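Local coordinates for protein MgGH51 (Meripilus giganteus, PDB 6ZPZ) that probably hydrolyses terminal alpha-L-arabinofuranosyl linkages in plant polysaccharides, as an alpha-L-arabinofuranosidase of glycoside hydrolase family 51, at residues D398-Q403 / E427-A432; G19-D24 / A476-P481. All coordinates share one frame; numbering follows the deposited sequence.

Interaction 1: residues D398-Q403 / E427-A432; sequences DVHVYQ and EGEYAA. With LX5 ([(1~{S},2~{S},3~{S},4~{S})-2-(hydroxymethyl)-3,4-bis(oxidanyl)cyclopentyl] hydrogen sulfate), chain G.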
ATOM      1  N   ASP A 398     -16.974  -7.967  -1.446  1.00 22.86           N
ATOM      2  CA  ASP A 398     -15.641  -7.700  -2.020  1.00 22.20           C
ATOM      3  C   ASP A 398     -15.407  -8.798  -3.044  1.00 20.61           C
ATOM      4  O   ASP A 398     -15.317  -9.971  -2.664  1.00 22.20           O
ATOM      5  CB  ASP A 398     -14.533  -7.614  -0.970  1.00 21.95           C
ATOM      6  CG  ASP A 398     -13.174  -7.317  -1.557  1.00 23.30           C
ATOM      7  OD1 ASP A 398     -13.107  -7.118  -2.774  1.00 25.01           O
ATOM      8  OD2 ASP A 398     -12.175  -7.375  -0.804  1.00 23.70           O
ATOM      9  N   VAL A 399     -15.308  -8.399  -4.295  1.00 19.28           N
ATOM     10  CA  VAL A 399     -15.139  -9.300  -5.470  1.00 19.82           C
ATOM     11  C   VAL A 399     -13.708  -9.175  -5.975  1.00 22.10           C
ATOM     12  O   VAL A 399     -13.251  -8.040  -6.238  1.00 23.68           O
ATOM     13  CB  VAL A 399     -16.151  -8.983  -6.591  1.00 21.84           C
ATOM     14  CG1 VAL A 399     -15.990  -9.983  -7.746  1.00 20.56           C
ATOM     15  CG2 VAL A 399     -17.582  -8.966  -6.066  1.00 20.63           C
ATOM     16  N   HIS A 400     -13.031 -10.309  -6.050  1.00 23.23           N
ATOM     17  CA  HIS A 400     -11.626 -10.449  -6.486  1.00 24.93           C
ATOM     18  C   HIS A 400     -11.546 -11.143  -7.844  1.00 26.22           C
ATOM     19  O   HIS A 400     -12.237 -12.162  -8.039  1.00 26.24           O
ATOM     20  CB  HIS A 400     -10.844 -11.226  -5.427  1.00 24.74           C
ATOM     21  CG  HIS A 400     -10.721 -10.491  -4.138  1.00 23.93           C
ATOM     22  ND1 HIS A 400      -9.912 -10.942  -3.112  1.00 22.46           N
ATOM     23  CD2 HIS A 400     -11.249  -9.320  -3.715  1.00 23.48           C
ATOM     24  CE1 HIS A 400      -9.961 -10.104  -2.111  1.00 24.79           C
ATOM     25  NE2 HIS A 400     -10.793  -9.097  -2.442  1.00 23.80           N
ATOM     26  N   VAL A 401     -10.663 -10.656  -8.715  1.00 22.16           N
ATOM     27  CA  VAL A 401     -10.355 -11.395  -9.951  1.00 22.60           C
ATOM     28  C   VAL A 401      -8.964 -11.019 -10.424  1.00 23.21           C
ATOM     29  O   VAL A 401      -8.666  -9.828 -10.617  1.00 22.82           O
ATOM     30  CB  VAL A 401     -11.429 -11.215 -11.038  1.00 24.72           C
ATOM     31  CG1 VAL A 401     -11.616  -9.784 -11.498  1.00 23.93           C
ATOM     32  CG2 VAL A 401     -11.140 -12.121 -12.226  1.00 29.04           C
ATOM     33  N   TYR A 402      -8.158 -12.049 -10.554  1.00 21.02           N
ATOM     34  CA  TYR A 402      -6.890 -12.054 -11.312  1.00 22.85           C
ATOM     35  C   TYR A 402      -7.136 -12.826 -12.604  1.00 24.93           C
ATOM     36  O   TYR A 402      -7.668 -13.956 -12.548  1.00 23.95           O
ATOM     37  CB  TYR A 402      -5.789 -12.636 -10.439  1.00 24.59           C
ATOM     38  CG  TYR A 402      -5.320 -11.706  -9.351  1.00 25.52           C
ATOM     39  CD1 TYR A 402      -5.172 -10.348  -9.583  1.00 25.23           C
ATOM     40  CD2 TYR A 402      -4.997 -12.189  -8.097  1.00 26.40           C
ATOM     41  CE1 TYR A 402      -4.707  -9.514  -8.596  1.00 24.66           C
ATOM     42  CE2 TYR A 402      -4.529 -11.359  -7.095  1.00 27.42           C
ATOM     43  CZ  TYR A 402      -4.409 -10.006  -7.345  1.00 24.20           C
ATOM     44  OH  TYR A 402      -3.901  -9.168  -6.404  1.00 25.44           O
ATOM     45  N   GLN A 403      -6.814 -12.214 -13.740  1.00 24.77           N
ATOM     46  CA  GLN A 403      -7.157 -12.850 -15.041  1.00 24.24           C
ATOM     47  C   GLN A 403      -6.239 -12.281 -16.126  1.00 23.03           C
ATOM     48  O   GLN A 403      -5.280 -11.515 -15.795  1.00 23.71           O
ATOM     49  CB  GLN A 403      -8.671 -12.682 -15.315  1.00 23.84           C
ATOM     50  CG  GLN A 403      -9.512 -13.957 -15.173  1.00 24.00           C
ATOM     51  CD  GLN A 403      -9.120 -15.057 -16.146  1.00 24.33           C
ATOM     52  OE1 GLN A 403      -8.433 -14.824 -17.129  1.00 24.80           O
ATOM     53  NE2 GLN A 403      -9.529 -16.282 -15.859  1.00 26.27           N
ATOM     54  N   GLU A 427     -14.864  -4.032  -5.975  1.00 19.19           N
ATOM     55  CA  GLU A 427     -13.893  -4.830  -6.738  1.00 21.35           C
ATOM     56  C   GLU A 427     -12.538  -4.616  -6.071  1.00 22.42           C
ATOM     57  O   GLU A 427     -11.765  -3.816  -6.574  1.00 20.10           O
ATOM     58  CB  GLU A 427     -13.898  -4.455  -8.210  1.00 22.33           C
ATOM     59  CG  GLU A 427     -13.217  -5.515  -9.055  1.00 22.85           C
ATOM     60  CD  GLU A 427     -14.101  -6.635  -9.548  1.00 21.57           C
ATOM     61  OE1 GLU A 427     -15.317  -6.532  -9.389  1.00 23.70           O
ATOM     62  OE2 GLU A 427     -13.552  -7.626 -10.030  1.00 24.37           O
ATOM     63  N   GLY A 428     -12.275  -5.348  -4.986  1.00 22.95           N
ATOM     64  CA  GLY A 428     -11.283  -4.948  -3.980  1.00 23.91           C
ATOM     65  C   GLY A 428      -9.900  -5.454  -4.326  1.00 23.44           C
ATOM     66  O   GLY A 428      -8.921  -4.986  -3.701  1.00 23.39           O
ATOM     67  N   GLU A 429      -9.822  -6.369  -5.285  1.00 19.96           N
ATOM     68  CA  GLU A 429      -8.538  -6.945  -5.720  1.00 23.41           C
ATOM     69  C   GLU A 429      -8.686  -7.403  -7.158  1.00 25.73           C
ATOM     70  O   GLU A 429      -9.411  -8.411  -7.412  1.00 24.34           O
ATOM     71  CB  GLU A 429      -8.205  -8.113  -4.806  1.00 22.67           C
ATOM     72  CG  GLU A 429      -6.852  -8.649  -5.057  1.00 22.98           C
ATOM     73  CD  GLU A 429      -6.689  -9.976  -4.388  1.00 26.63           C
ATOM     74  OE1 GLU A 429      -5.944 -10.020  -3.391  1.00 26.25           O
ATOM     75  OE2 GLU A 429      -7.292 -10.972  -4.882  1.00 27.57           O
ATOM     76  N   TYR A 430      -8.096  -6.667  -8.093  1.00 22.44           N
ATOM     77  CA  TYR A 430      -8.155  -7.068  -9.514  1.00 22.05           C
ATOM     78  C   TYR A 430      -6.880  -6.625 -10.199  1.00 21.61           C
ATOM     79  O   TYR A 430      -6.249  -5.658  -9.766  1.00 20.90           O
ATOM     80  CB  TYR A 430      -9.441  -6.559 -10.172  1.00 21.71           C
ATOM     81  CG  TYR A 430      -9.499  -5.096 -10.497  1.00 20.30           C
ATOM     82  CD1 TYR A 430      -9.864  -4.171  -9.538  1.00 19.89           C
ATOM     83  CD2 TYR A 430      -9.178  -4.611 -11.751  1.00 22.56           C
ATOM     84  CE1 TYR A 430      -9.981  -2.827  -9.827  1.00 18.75           C
ATOM     85  CE2 TYR A 430      -9.255  -3.266 -12.059  1.00 21.73           C
ATOM     86  CZ  TYR A 430      -9.658  -2.359 -11.094  1.00 22.12           C
ATOM     87  OH  TYR A 430      -9.740  -1.030 -11.380  1.00 21.92           O
ATOM     88  N   ALA A 431      -6.518  -7.371 -11.227  1.00 21.68           N
ATOM     89  CA  ALA A 431      -5.433  -7.038 -12.154  1.00 20.51           C
ATOM     90  C   ALA A 431      -5.421  -8.082 -13.268  1.00 19.41           C
ATOM     91  O   ALA A 431      -5.699  -9.213 -12.998  1.00 18.59           O
ATOM     92  CB  ALA A 431      -4.091  -7.002 -11.464  1.00 20.99           C
ATOM     93  N   ALA A 432      -5.128  -7.653 -14.476  1.00 18.46           N
ATOM     94  CA  ALA A 432      -4.615  -8.534 -15.541  1.00 21.30           C
ATOM     95  C   ALA A 432      -3.156  -8.893 -15.215  1.00 21.48           C
ATOM     96  O   ALA A 432      -2.268  -8.041 -15.359  1.00 24.42           O
ATOM     97  CB  ALA A 432      -4.796  -7.875 -16.880  1.00 20.34           C
TER
HETATM   98  C1  LX5 G 711      -4.328 -11.755  -3.247  1.00 25.77           C
HETATM   99  C2  LX5 G 711      -5.679 -11.465  -2.638  1.00 24.49           C
HETATM  100  C6  LX5 G 711      -2.326 -10.076  -3.242  1.00 24.60           C
HETATM  101  C5  LX5 G 711      -3.285 -10.969  -2.445  1.00 24.60           C
HETATM  102  C3  LX5 G 711      -5.465 -10.982  -1.234  1.00 24.74           C
HETATM  103  C4  LX5 G 711      -4.107 -10.296  -1.360  1.00 25.61           C
HETATM  104  O7  LX5 G 711      -3.001  -8.985  -3.877  1.00 24.71           O
HETATM  105  O8  LX5 G 711      -3.292 -10.508  -0.205  1.00 24.34           O
HETATM  106  O9  LX5 G 711      -6.554 -10.177  -0.754  1.00 26.62           O
HETATM  107  O10 LX5 G 711      -4.302 -13.141  -2.923  1.00 35.25           O
HETATM  108  S11 LX5 G 711      -3.719 -14.135  -3.868  1.00 39.86           S
HETATM  109  O12 LX5 G 711      -2.382 -13.550  -3.799  1.00 37.70           O
HETATM  110  O13 LX5 G 711      -3.806 -15.516  -3.398  1.00 45.59           O
HETATM  111  O14 LX5 G 711      -4.522 -13.976  -5.116  1.00 39.41           O
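E429, which packs against both H400 and Y402, is joined covalently to the bound sulfated cyclopentane LX5, with 1.7 Å from E429 OE1 to LX5 C2. Its CB lies squarely over one face of the H400 ring, a CH-pi contact 3.4 Å from the centroid. From there CG stands anti to the backbone N (chi1 -173°) and the chain runs out extended, carrying CG past Y402 OH at 3.3 Å and the carboxylate on to LX5 C2. The imidazole is hydrogen-bonded through ND1 to E351; a bond from NE2 to D398 OD2 is less certain. Y402 OH in turn bonds LX5 O7 at 2.7 Å, and O7 also donates to E429 OE1. A phenylalanine in place of Y402 would keep the ring but drop that hydroxyl, and would probably leave the hydroxymethyl group of LX5 freer to turn. The strands are parallel neighbours, the sixth and seventh of the (beta/alpha)8 barrel, linked through helix 405-410; the covalent bond is consistent with E429 being the nucleophile of this retaining family. V401 N reaches E429 O at 2.9 Å, and Q403 N bonds A431 O at 3.3 Å. Beyond the bend at E429, V401 CG1 rests on Y430 CB, facing helix 405-410.

Interaction 2: residues G19-D24 / A476-P481; sequences GLMFED and AASYAP. With LX5 ([(1~{S},2~{S},3~{S},4~{S})-2-(hydroxymethyl)-3,4-bis(oxidanyl)cyclopentyl] hydrogen sulfate), chain G.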
ATOM      1  N   GLY A  19     -10.038   3.620  -5.836  1.00 20.91           N
ATOM      2  CA  GLY A  19      -9.137   3.781  -4.696  1.00 20.82           C
ATOM      3  C   GLY A  19      -8.109   2.682  -4.660  1.00 20.96           C
ATOM      4  O   GLY A  19      -7.898   2.038  -5.694  1.00 21.05           O
ATOM      5  N   LEU A  20      -7.496   2.521  -3.492  1.00 20.19           N
ATOM      6  CA  LEU A  20      -6.243   1.748  -3.362  1.00 19.25           C
ATOM      7  C   LEU A  20      -6.507   0.577  -2.443  1.00 19.94           C
ATOM      8  O   LEU A  20      -7.341   0.697  -1.548  1.00 19.23           O
ATOM      9  CB  LEU A  20      -5.150   2.609  -2.750  1.00 22.04           C
ATOM     10  CG  LEU A  20      -4.811   3.886  -3.496  1.00 22.48           C
ATOM     11  CD1 LEU A  20      -3.606   4.533  -2.845  1.00 24.19           C
ATOM     12  CD2 LEU A  20      -4.593   3.594  -4.968  1.00 23.35           C
ATOM     13  N   MET A  21      -5.782  -0.492  -2.676  1.00 19.76           N
ATOM     14  CA  MET A  21      -5.833  -1.684  -1.827  1.00 20.92           C
ATOM     15  C   MET A  21      -4.402  -1.872  -1.377  1.00 20.25           C
ATOM     16  O   MET A  21      -3.521  -1.956  -2.213  1.00 18.76           O
ATOM     17  CB  MET A  21      -6.316  -2.914  -2.606  1.00 22.78           C
ATOM     18  CG  MET A  21      -6.403  -4.144  -1.741  1.00 28.51           C
ATOM     19  SD  MET A  21      -4.785  -4.927  -1.623  1.00 28.18           S
ATOM     20  CE  MET A  21      -5.300  -6.622  -1.944  1.00 34.96           C
ATOM     21  N   PHE A  22      -4.196  -1.907  -0.073  1.00 21.67           N
ATOM     22  CA  PHE A  22      -2.842  -1.940   0.492  1.00 20.70           C
ATOM     23  C   PHE A  22      -2.754  -3.057   1.517  1.00 20.78           C
ATOM     24  O   PHE A  22      -3.553  -3.165   2.432  1.00 20.42           O
ATOM     25  CB  PHE A  22      -2.498  -0.610   1.135  1.00 20.48           C
ATOM     26  CG  PHE A  22      -1.084  -0.602   1.654  1.00 22.70           C
ATOM     27  CD1 PHE A  22      -0.806  -1.036   2.932  1.00 23.98           C
ATOM     28  CD2 PHE A  22      -0.027  -0.198   0.852  1.00 23.17           C
ATOM     29  CE1 PHE A  22       0.499  -1.015   3.407  1.00 22.81           C
ATOM     30  CE2 PHE A  22       1.285  -0.209   1.327  1.00 22.12           C
ATOM     31  CZ  PHE A  22       1.536  -0.622   2.598  1.00 22.37           C
ATOM     32  N   GLU A  23      -1.682  -3.796   1.405  1.00 19.93           N
ATOM     33  CA  GLU A  23      -1.143  -4.535   2.556  1.00 19.49           C
ATOM     34  C   GLU A  23       0.367  -4.460   2.426  1.00 20.03           C
ATOM     35  O   GLU A  23       0.829  -4.064   1.347  1.00 20.87           O
ATOM     36  CB  GLU A  23      -1.616  -5.979   2.480  1.00 20.03           C
ATOM     37  CG  GLU A  23      -0.975  -6.704   1.315  1.00 21.32           C
ATOM     38  CD  GLU A  23      -1.556  -8.073   1.065  1.00 21.94           C
ATOM     39  OE1 GLU A  23      -1.474  -8.941   1.961  1.00 19.91           O
ATOM     40  OE2 GLU A  23      -2.064  -8.254  -0.018  1.00 24.09           O
ATOM     41  N   ASP A  24       1.096  -4.886   3.463  1.00 20.57           N
ATOM     42  CA  ASP A  24       2.570  -5.058   3.392  1.00 20.63           C
ATOM     43  C   ASP A  24       2.870  -6.320   2.589  1.00 21.63           C
ATOM     44  O   ASP A  24       2.785  -7.414   3.148  1.00 20.97           O
ATOM     45  CB  ASP A  24       3.223  -5.097   4.773  1.00 23.05           C
ATOM     46  CG  ASP A  24       4.627  -4.515   4.705  1.00 21.88           C
ATOM     47  OD1 ASP A  24       5.225  -4.616   3.624  1.00 20.70           O
ATOM     48  OD2 ASP A  24       5.052  -3.889   5.701  1.00 24.77           O
ATOM     49  N   ALA A 476     -16.794   0.818  -5.314  1.00 18.52           N
ATOM     50  CA  ALA A 476     -15.363   0.868  -4.978  1.00 19.73           C
ATOM     51  C   ALA A 476     -14.605  -0.155  -5.814  1.00 19.12           C
ATOM     52  O   ALA A 476     -15.113  -1.246  -6.060  1.00 19.48           O
ATOM     53  CB  ALA A 476     -15.185   0.643  -3.495  1.00 20.58           C
ATOM     54  N   ALA A 477     -13.430   0.222  -6.285  1.00 19.51           N
ATOM     55  CA  ALA A 477     -12.604  -0.688  -7.093  1.00 19.90           C
ATOM     56  C   ALA A 477     -11.137  -0.334  -6.893  1.00 21.40           C
ATOM     57  O   ALA A 477     -10.771   0.850  -6.988  1.00 21.65           O
ATOM     58  CB  ALA A 477     -13.020  -0.586  -8.523  1.00 19.88           C
ATOM     59  N   SER A 478     -10.330  -1.346  -6.632  1.00 19.01           N
ATOM     60  CA  SER A 478      -8.880  -1.177  -6.421  1.00 18.08           C
ATOM     61  C   SER A 478      -8.092  -2.307  -7.101  1.00 19.86           C
ATOM     62  O   SER A 478      -8.351  -3.534  -6.881  1.00 18.18           O
ATOM     63  CB  SER A 478      -8.559  -1.091  -4.944  1.00 21.32           C
ATOM     64  OG  SER A 478      -9.196  -2.148  -4.256  1.00 20.98           O
ATOM     65  N   TYR A 479      -7.104  -1.882  -7.890  1.00 20.11           N
ATOM     66  CA  TYR A 479      -6.043  -2.750  -8.417  1.00 19.24           C
ATOM     67  C   TYR A 479      -5.282  -3.331  -7.243  1.00 17.70           C
ATOM     68  O   TYR A 479      -5.092  -2.632  -6.231  1.00 19.98           O
ATOM     69  CB  TYR A 479      -5.097  -1.956  -9.291  1.00 18.21           C
ATOM     70  CG  TYR A 479      -4.115  -2.773 -10.073  1.00 19.54           C
ATOM     71  CD1 TYR A 479      -2.943  -3.223  -9.480  1.00 17.52           C
ATOM     72  CD2 TYR A 479      -4.269  -2.964 -11.448  1.00 20.01           C
ATOM     73  CE1 TYR A 479      -1.991  -3.899 -10.216  1.00 19.93           C
ATOM     74  CE2 TYR A 479      -3.309  -3.637 -12.200  1.00 17.82           C
ATOM     75  CZ  TYR A 479      -2.178  -4.133 -11.576  1.00 19.60           C
ATOM     76  OH  TYR A 479      -1.226  -4.806 -12.280  1.00 17.40           O
ATOM     77  N   ALA A 480      -4.749  -4.530  -7.410  1.00 20.09           N
ATOM     78  CA  ALA A 480      -3.892  -5.117  -6.373  1.00 18.88           C
ATOM     79  C   ALA A 480      -2.884  -6.064  -7.007  1.00 19.63           C
ATOM     80  O   ALA A 480      -3.179  -6.765  -7.955  1.00 23.81           O
ATOM     81  CB  ALA A 480      -4.736  -5.807  -5.335  1.00 20.76           C
ATOM     82  N   PRO A 481      -1.669  -6.177  -6.462  1.00 19.29           N
ATOM     83  CA  PRO A 481      -1.222  -5.315  -5.382  1.00 20.41           C
ATOM     84  C   PRO A 481      -0.862  -3.895  -5.851  1.00 21.04           C
ATOM     85  O   PRO A 481      -0.547  -3.720  -6.987  1.00 19.07           O
ATOM     86  CB  PRO A 481       0.034  -6.012  -4.862  1.00 20.33           C
ATOM     87  CG  PRO A 481      -0.101  -7.435  -5.355  1.00 19.77           C
ATOM     88  CD  PRO A 481      -0.770  -7.307  -6.706  1.00 19.93           C
TER
HETATM   89  C1  LX5 G 711      -4.328 -11.755  -3.247  1.00 25.77           C
HETATM   90  C2  LX5 G 711      -5.679 -11.465  -2.638  1.00 24.49           C
HETATM   91  C6  LX5 G 711      -2.326 -10.076  -3.242  1.00 24.60           C
HETATM   92  C5  LX5 G 711      -3.285 -10.969  -2.445  1.00 24.60           C
HETATM   93  C3  LX5 G 711      -5.465 -10.982  -1.234  1.00 24.74           C
HETATM   94  C4  LX5 G 711      -4.107 -10.296  -1.360  1.00 25.61           C
HETATM   95  O7  LX5 G 711      -3.001  -8.985  -3.877  1.00 24.71           O
HETATM   96  O8  LX5 G 711      -3.292 -10.508  -0.205  1.00 24.34           O
HETATM   97  O9  LX5 G 711      -6.554 -10.177  -0.754  1.00 26.62           O
HETATM   98  O10 LX5 G 711      -4.302 -13.141  -2.923  1.00 35.25           O
HETATM   99  S11 LX5 G 711      -3.719 -14.135  -3.868  1.00 39.86           S
HETATM  100  O12 LX5 G 711      -2.382 -13.550  -3.799  1.00 37.70           O
HETATM  101  O13 LX5 G 711      -3.806 -15.516  -3.398  1.00 45.59           O
HETATM  102  O14 LX5 G 711      -4.522 -13.976  -5.116  1.00 39.41           O
HETATM  103  O   HOH W   1      -6.430   0.982  -7.724  1.00 18.89           O
HETATM  104  O   HOH W   2      -4.775  -0.155  -5.576  1.00 19.62           O
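G19 and A477 share the one direct hydrogen bond between these backbones: G19 N donates to A477 O at 3.1 Å, nearly straight at 163°, though the donor sits 26° out of the carbonyl plane. Past that point the chains are bridged by water. One water donates to G19 O at 2.7 Å and accepts from Y479 N at 2.9 Å; a second accepts from M21 N at 3.1 Å and donates to Y479 O at 2.6 Å. Four backbone polar groups in a buried place thus find partners although the two chains do not bond each other there.

The side-chain contacts centre on M21. With CG turned directly opposite the backbone N (chi1 -179°), the M21 chain bends twice, which brings CE against the methyl CB of A480 at 3.5 Å, with SD also near that methyl. Nearer the backbone, M21 CB rests on S478 OG at 3.4 Å, and that hydroxyl is hydrogen-bonded to G428 O on the neighbouring strand. S478 CB lies against G19 O.

Ligand contacts come from E23, P481, M21 and A480. LX5 O8 donates to E23 OE2 at 2.6 Å, while E23 OE1 is gripped by W261 NE1 and N232 N, so both oxygens of the carboxylate are engaged, which limits its rotation. P481, which follows a cis peptide bond, sets CG near LX5 O7, and M21 CE and A480 CB also lie near that oxygen.

Strand 20-21 is the first of the eight parallel strands and 474-479 the last, so this is the seam that closes the (beta/alpha)8 barrel, and its C-terminal mouth opens into the ligand site, as in other family 51 enzymes.

Interactions 1 and 2 belong to one barrel wall, their centres about 9 Å apart, and a single strand pairing separates them: strand 424-432 of interaction 1 runs directly beside strand 474-479 of interaction 2, probably hydrogen-bonded from E427 N to A476 O at 2.8 Å and from E427 O to S478 N at 2.9 Å. The ligand ties them together a second time: interaction 1 supplies the covalent attachment at LX5 C2, interaction 2 the carboxylate that receives the O8 hydroxyl. Between these anchors, O7 is bonded by Y402 and E429 of interaction 1 and bordered by M21 CE, A480 CB and P481 CG of interaction 2. A weak hydrogen bond from Y402 OH to A480 O joins the two contacts directly beside O7.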